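Local structure of type I polyketide synthase PikAII (Streptomyces venezuelae, 3QP9) at residues R51-V56 with V79-S84; D88-A93 with L142-V147. The protein is a modular polyketide synthase protein whose C2-type ketoreductase domain probably epimerizes the alpha-substituent of the polyketide intermediate without reducing its beta-keto group. All coordinates share one frame; numbering follows the deposited sequence.

Contact 1 (R51-V56 with V79-S84); sequences RWLVVV and VQLDVS
Leu-53 and Leu-81 make the tight part of this contact, meeting where strands 51-56 and 79-83 run parallel. Leu-53 turns its CG anti to the carbonyl carbon (chi1 -59°), and its CD1 lies 3.6 Å from Leu-81 CD1, the same methyl that also touches the CB of Leu-53. Farther along that face, Val-55 CG1 reaches Val-83 CG1 at 4.0 Å. Five backbone bonds join the strands, from Val-79 N to Trp-52 O at 2.7 Å through to Val-83 N to Val-56 O at 2.9 Å. The longest is Val-56 N to Leu-81 O, 3.2 Å. On the other face Val-54 and Val-56 are buried. There the extended Gln-80 chain crosses Val-56, its CG 3.7 Å from Val-56 CG2, and the contact thins toward solvent at the exposed Asp-82, whose side chain meets Val-56 only loosely. Strand 77-83 is an edge strand within this chain, while 51-57 has strand 109-112 on its other flank. The strands belong to a beta-alpha-beta unit of the Rossmann type: helix 65-73 packs on Val-54 and Gln-80, and helix 89-102 packs on Leu-53, Leu-81 and Val-83.

Contact 2 (D88-A93 with L142-V147); sequences DRQRLA and LEDAGV
Arg-89, Gln-90 and Ala-93, all on the first turn and a half of helix 89-102, meet Asp-144 and Ala-145 at the C-terminal end of helix 130-144. Just before them, Asp-88 is the N-cap: its OD2 accepts from Gln-90 N at 2.7 Å, on the anti side and 28° out of the carboxylate plane, and so ties down the start of the helix. Arg-89 comes next and supplies the charge. Its chain bends at chi2 and chi3, bringing NH1 to 2.6 Å from Asp-144 OD2 in a salt bridge. The guanidinium offers its edge to the acid, and the two flat groups are nearly coplanar, 4° apart. The exact place of Asp-144 OD1 is less certain, since the model sets it too close to the Arg-89 chain. Gln-90 approaches that oxygen from another direction, with its amide turned 61° from the carboxylate plane; the hydrogen bond from NE2 carries the same doubt. One turn on, Ala-93 points toward the partner helix, and its CB lies 3.6 Å from Asp-144 CB. Ala-93 O also touches Ala-145 CB at 3.4 Å, so the small side chains let the backbones come close, with the CA atoms of Ala-93 and Ala-145 5.0 Å apart. Gly-146 then ends helix 130-144 in a Schellman motif. Beneath this polar surface, Leu-92 packs on Thr-137 and Ala-141 of helix 130-144, Leu-142 and Ala-145 on Leu-96 of helix 89-102, and Leu-142 and Val-147 on Val-110 of strand 109-112.

The centres of contacts 1 and 2 lie about 13 Å apart, on the same side of the chain's centre and each about 26 Å from it. They come in series: the strand pair of contact 1 is complete before helix 89-102 begins, and that helix directly follows strand 77-83. The two meet where Val-83 CG2 packs against Leu-92 CG at 3.8 Å. Helix 89-102 is therefore the shared element, lying on the sheet through one side and facing helix 130-144 through another. Strand 109-112, next to 51-57, joins the same layer. Together they tie edge strand 77-83 and its neighbour 51-57 to covering helices in what is probably the N-terminal, structural Rossmann-like subdomain of polyketide synthase ketoreductases.

Contact 1 (R51-V56 with V79-S84)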
loop_
_atom_site.group_PDB
_atom_site.type_symbol
_atom_site.label_atom_id
_atom_site.label_comp_id
_atom_site.label_asym_id
_atom_site.label_seq_id
_atom_site.Cartn_x
_atom_site.Cartn_y
_atom_site.Cartn_z
ATOM N N ARG A 51 -7.615 -18.344 25.284
ATOM C CA ARG A 51 -6.324 -17.704 25.407
ATOM C C ARG A 51 -6.072 -16.879 24.137
ATOM O O ARG A 51 -6.112 -17.455 23.022
ATOM C CB ARG A 51 -5.214 -18.752 25.592
ATOM C CG ARG A 51 -3.780 -18.187 25.733
ATOM C CD ARG A 51 -3.403 -17.741 27.135
ATOM N NE ARG A 51 -3.963 -18.616 28.176
ATOM C CZ ARG A 51 -3.280 -19.464 28.952
ATOM N NH1 ARG A 51 -1.958 -19.603 28.857
ATOM N NH2 ARG A 51 -3.941 -20.179 29.856
ATOM N N TRP A 52 -5.779 -15.572 24.332
ATOM C CA TRP A 52 -5.301 -14.661 23.264
ATOM C C TRP A 52 -3.841 -14.275 23.524
ATOM O O TRP A 52 -3.492 -13.766 24.605
ATOM C CB TRP A 52 -6.213 -13.411 23.108
ATOM C CG TRP A 52 -7.411 -13.729 22.215
ATOM C CD1 TRP A 52 -8.519 -14.458 22.577
ATOM C CD2 TRP A 52 -7.586 -13.422 20.800
ATOM N NE1 TRP A 52 -9.372 -14.584 21.503
ATOM C CE2 TRP A 52 -8.807 -13.980 20.402
ATOM C CE3 TRP A 52 -6.841 -12.698 19.859
ATOM C CZ2 TRP A 52 -9.306 -13.852 19.094
ATOM C CZ3 TRP A 52 -7.318 -12.612 18.532
ATOM C CH2 TRP A 52 -8.543 -13.181 18.182
ATOM N N LEU A 53 -2.962 -14.507 22.573
ATOM C CA LEU A 53 -1.615 -14.005 22.743
ATOM C C LEU A 53 -1.573 -12.598 22.175
ATOM O O LEU A 53 -2.039 -12.369 21.036
ATOM C CB LEU A 53 -0.596 -14.872 21.992
ATOM C CG LEU A 53 -0.518 -16.354 22.365
ATOM C CD1 LEU A 53 0.654 -16.970 21.676
ATOM C CD2 LEU A 53 -0.470 -16.598 23.902
ATOM N N VAL A 54 -1.027 -11.677 22.942
ATOM C CA VAL A 54 -0.863 -10.315 22.474
ATOM C C VAL A 54 0.598 -10.065 22.294
ATOM O O VAL A 54 1.354 -10.100 23.244
ATOM C CB VAL A 54 -1.553 -9.291 23.385
ATOM C CG1 VAL A 54 -1.399 -7.821 22.849
ATOM C CG2 VAL A 54 -2.993 -9.716 23.568
ATOM N N VAL A 55 1.011 -9.939 21.052
ATOM C CA VAL A 55 2.371 -9.638 20.754
ATOM C C VAL A 55 2.688 -8.174 20.678
ATOM O O VAL A 55 2.313 -7.552 19.715
ATOM C CB VAL A 55 2.772 -10.266 19.461
ATOM C CG1 VAL A 55 4.285 -10.261 19.326
ATOM C CG2 VAL A 55 2.212 -11.663 19.395
ATOM N N VAL A 56 3.455 -7.670 21.653
ATOM C CA VAL A 56 3.773 -6.272 21.844
ATOM C C VAL A 56 5.275 -6.050 21.605
ATOM O O VAL A 56 6.108 -6.881 21.999
ATOM C CB VAL A 56 3.391 -5.903 23.286
ATOM C CG1 VAL A 56 3.500 -4.435 23.571
ATOM C CG2 VAL A 56 1.971 -6.390 23.524
ATOM N N VAL A 79 -2.787 -13.067 27.149
ATOM C CA VAL A 79 -1.388 -13.176 27.582
ATOM C C VAL A 79 -0.473 -12.262 26.751
ATOM O O VAL A 79 -0.321 -12.448 25.530
ATOM C CB VAL A 79 -0.873 -14.669 27.501
ATOM C CG1 VAL A 79 0.604 -14.778 27.933
ATOM C CG2 VAL A 79 -1.744 -15.575 28.358
ATOM N N GLN A 80 0.158 -11.301 27.399
ATOM C CA GLN A 80 1.173 -10.498 26.711
ATOM C C GLN A 80 2.497 -11.177 26.479
ATOM O O GLN A 80 3.045 -11.860 27.358
ATOM C CB GLN A 80 1.414 -9.200 27.447
ATOM C CG GLN A 80 2.344 -8.248 26.747
ATOM C CD GLN A 80 2.266 -6.847 27.332
ATOM O OE1 GLN A 80 1.270 -6.486 27.957
ATOM N NE2 GLN A 80 3.332 -6.064 27.152
ATOM N N LEU A 81 3.010 -10.982 25.279
ATOM C CA LEU A 81 4.263 -11.573 24.870
ATOM C C LEU A 81 5.101 -10.444 24.306
ATOM O O LEU A 81 4.935 -10.049 23.129
ATOM C CB LEU A 81 4.026 -12.633 23.812
ATOM C CG LEU A 81 3.129 -13.779 24.245
ATOM C CD1 LEU A 81 3.045 -14.762 23.126
ATOM C CD2 LEU A 81 3.717 -14.471 25.497
ATOM N N ASP A 82 5.950 -9.884 25.161
ATOM C CA ASP A 82 6.820 -8.798 24.759
ATOM C C ASP A 82 7.947 -9.376 23.930
ATOM O O ASP A 82 8.672 -10.237 24.402
ATOM C CB ASP A 82 7.404 -8.076 25.971
ATOM C CG ASP A 82 6.407 -7.925 27.103
ATOM O OD1 ASP A 82 5.474 -7.093 26.968
ATOM O OD2 ASP A 82 6.571 -8.645 28.137
ATOM N N VAL A 83 8.119 -8.879 22.708
ATOM C CA VAL A 83 9.272 -9.275 21.887
ATOM C C VAL A 83 10.224 -8.100 21.472
ATOM O O VAL A 83 9.813 -6.921 21.463
ATOM C CB VAL A 83 8.796 -10.111 20.691
ATOM C CG1 VAL A 83 8.091 -9.222 19.654
ATOM C CG2 VAL A 83 9.960 -10.917 20.074
ATOM N N SER A 84 11.485 -8.433 21.159
ATOM C CA SER A 84 12.449 -7.490 20.576
ATOM C C SER A 84 12.134 -7.406 19.091
ATOM O O SER A 84 12.293 -8.407 18.377
ATOM C CB SER A 84 13.911 -7.954 20.736
ATOM O OG SER A 84 14.188 -8.524 22.013
#

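Contact 2 (D88-A93 with L142-V147)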
loop_
_atom_site.group_PDB
_atom_site.type_symbol
_atom_site.label_atom_id
_atom_site.label_comp_id
_atom_site.label_asym_id
_atom_site.label_seq_id
_atom_site.Cartn_x
_atom_site.Cartn_y
_atom_site.Cartn_z
ATOM N N ASP A 88 15.502 -12.350 16.038
ATOM C CA ASP A 88 15.469 -13.430 15.050
ATOM C C ASP A 88 14.085 -14.128 14.991
ATOM O O ASP A 88 13.325 -14.151 15.980
ATOM C CB ASP A 88 16.558 -14.470 15.424
ATOM C CG ASP A 88 16.857 -15.437 14.298
ATOM O OD1 ASP A 88 17.681 -15.093 13.434
ATOM O OD2 ASP A 88 16.268 -16.538 14.269
ATOM N N ARG A 89 13.785 -14.718 13.838
ATOM C CA ARG A 89 12.607 -15.514 13.692
ATOM C C ARG A 89 12.654 -16.694 14.685
ATOM O O ARG A 89 11.747 -16.868 15.511
ATOM C CB ARG A 89 12.360 -15.859 12.204
ATOM C CG ARG A 89 12.690 -17.219 11.682
ATOM C CD ARG A 89 11.469 -17.810 10.968
ATOM N NE ARG A 89 11.510 -17.787 9.513
ATOM C CZ ARG A 89 10.869 -18.661 8.738
ATOM N NH1 ARG A 89 10.178 -19.660 9.269
ATOM N NH2 ARG A 89 10.930 -18.559 7.410
ATOM N N GLN A 90 13.760 -17.433 14.683
ATOM C CA GLN A 90 13.892 -18.552 15.608
ATOM C C GLN A 90 13.648 -18.190 17.078
ATOM O O GLN A 90 12.955 -18.932 17.768
ATOM C CB GLN A 90 15.176 -19.343 15.351
ATOM C CG GLN A 90 14.985 -20.442 14.257
ATOM C CD GLN A 90 13.924 -20.109 13.142
ATOM O OE1 GLN A 90 14.277 -19.914 11.969
ATOM N NE2 GLN A 90 12.631 -20.082 13.517
ATOM N N ARG A 91 14.145 -17.040 17.541
ATOM C CA ARG A 91 13.841 -16.582 18.908
ATOM C C ARG A 91 12.346 -16.384 19.138
ATOM O O ARG A 91 11.825 -16.777 20.187
ATOM C CB ARG A 91 14.591 -15.295 19.241
ATOM C CG ARG A 91 16.080 -15.367 18.944
ATOM C CD ARG A 91 16.849 -16.005 20.100
ATOM N NE ARG A 91 18.295 -15.770 20.056
ATOM C CZ ARG A 91 18.896 -14.569 20.086
ATOM N NH1 ARG A 91 18.185 -13.442 20.123
ATOM N NH2 ARG A 91 20.231 -14.485 20.063
ATOM N N LEU A 92 11.655 -15.777 18.150
ATOM C CA LEU A 92 10.225 -15.513 18.286
ATOM C C LEU A 92 9.438 -16.824 18.280
ATOM O O LEU A 92 8.494 -16.952 19.031
ATOM C CB LEU A 92 9.699 -14.601 17.171
ATOM C CG LEU A 92 8.737 -13.458 17.534
ATOM C CD1 LEU A 92 8.218 -12.698 16.266
ATOM C CD2 LEU A 92 7.589 -13.871 18.378
ATOM N N ALA A 93 9.808 -17.756 17.399
ATOM C CA ALA A 93 9.140 -19.070 17.334
ATOM C C ALA A 93 9.279 -19.839 18.672
ATOM O O ALA A 93 8.340 -20.500 19.115
ATOM C CB ALA A 93 9.677 -19.926 16.150
ATOM N N LEU A 142 5.025 -17.757 13.736
ATOM C CA LEU A 142 3.772 -18.492 14.053
ATOM C C LEU A 142 3.700 -19.906 13.413
ATOM O O LEU A 142 3.334 -20.888 14.063
ATOM C CB LEU A 142 2.552 -17.652 13.616
ATOM C CG LEU A 142 2.316 -16.449 14.564
ATOM C CD1 LEU A 142 1.311 -15.465 13.923
ATOM C CD2 LEU A 142 1.858 -16.872 15.971
ATOM N N GLU A 143 4.035 -20.000 12.135
ATOM C CA GLU A 143 4.038 -21.283 11.451
ATOM C C GLU A 143 5.182 -22.155 11.988
ATOM O O GLU A 143 4.965 -23.335 12.170
ATOM C CB GLU A 143 4.132 -21.136 9.928
ATOM C CG GLU A 143 3.683 -22.407 9.179
ATOM C CD GLU A 143 3.720 -22.292 7.642
ATOM O OE1 GLU A 143 2.941 -23.035 6.983
ATOM O OE2 GLU A 143 4.523 -21.481 7.091
ATOM N N ASP A 144 6.348 -21.576 12.300
ATOM C CA ASP A 144 7.479 -22.372 12.870
ATOM C C ASP A 144 7.122 -22.946 14.234
ATOM O O ASP A 144 7.562 -24.037 14.567
ATOM C CB ASP A 144 8.757 -21.565 13.076
ATOM C CG ASP A 144 9.288 -20.934 11.812
ATOM O OD1 ASP A 144 10.010 -19.894 11.968
ATOM O OD2 ASP A 144 8.997 -21.445 10.691
ATOM N N ALA A 145 6.389 -22.179 15.043
ATOM C CA ALA A 145 5.893 -22.676 16.315
ATOM C C ALA A 145 4.597 -23.558 16.281
ATOM O O ALA A 145 4.129 -24.022 17.335
ATOM C CB ALA A 145 5.721 -21.514 17.274
ATOM N N GLY A 146 4.000 -23.724 15.092
ATOM C CA GLY A 146 2.761 -24.495 14.922
ATOM C C GLY A 146 1.490 -23.943 15.575
ATOM O O GLY A 146 0.603 -24.717 15.948
ATOM N N VAL A 147 1.415 -22.596 15.702
ATOM C CA VAL A 147 0.228 -21.870 16.201
ATOM C C VAL A 147 -0.726 -21.795 15.053
ATOM O O VAL A 147 -0.425 -21.169 14.042
ATOM C CB VAL A 147 0.571 -20.414 16.681
ATOM C CG1 VAL A 147 -0.671 -19.701 17.242
ATOM C CG2 VAL A 147 1.667 -20.442 17.748
#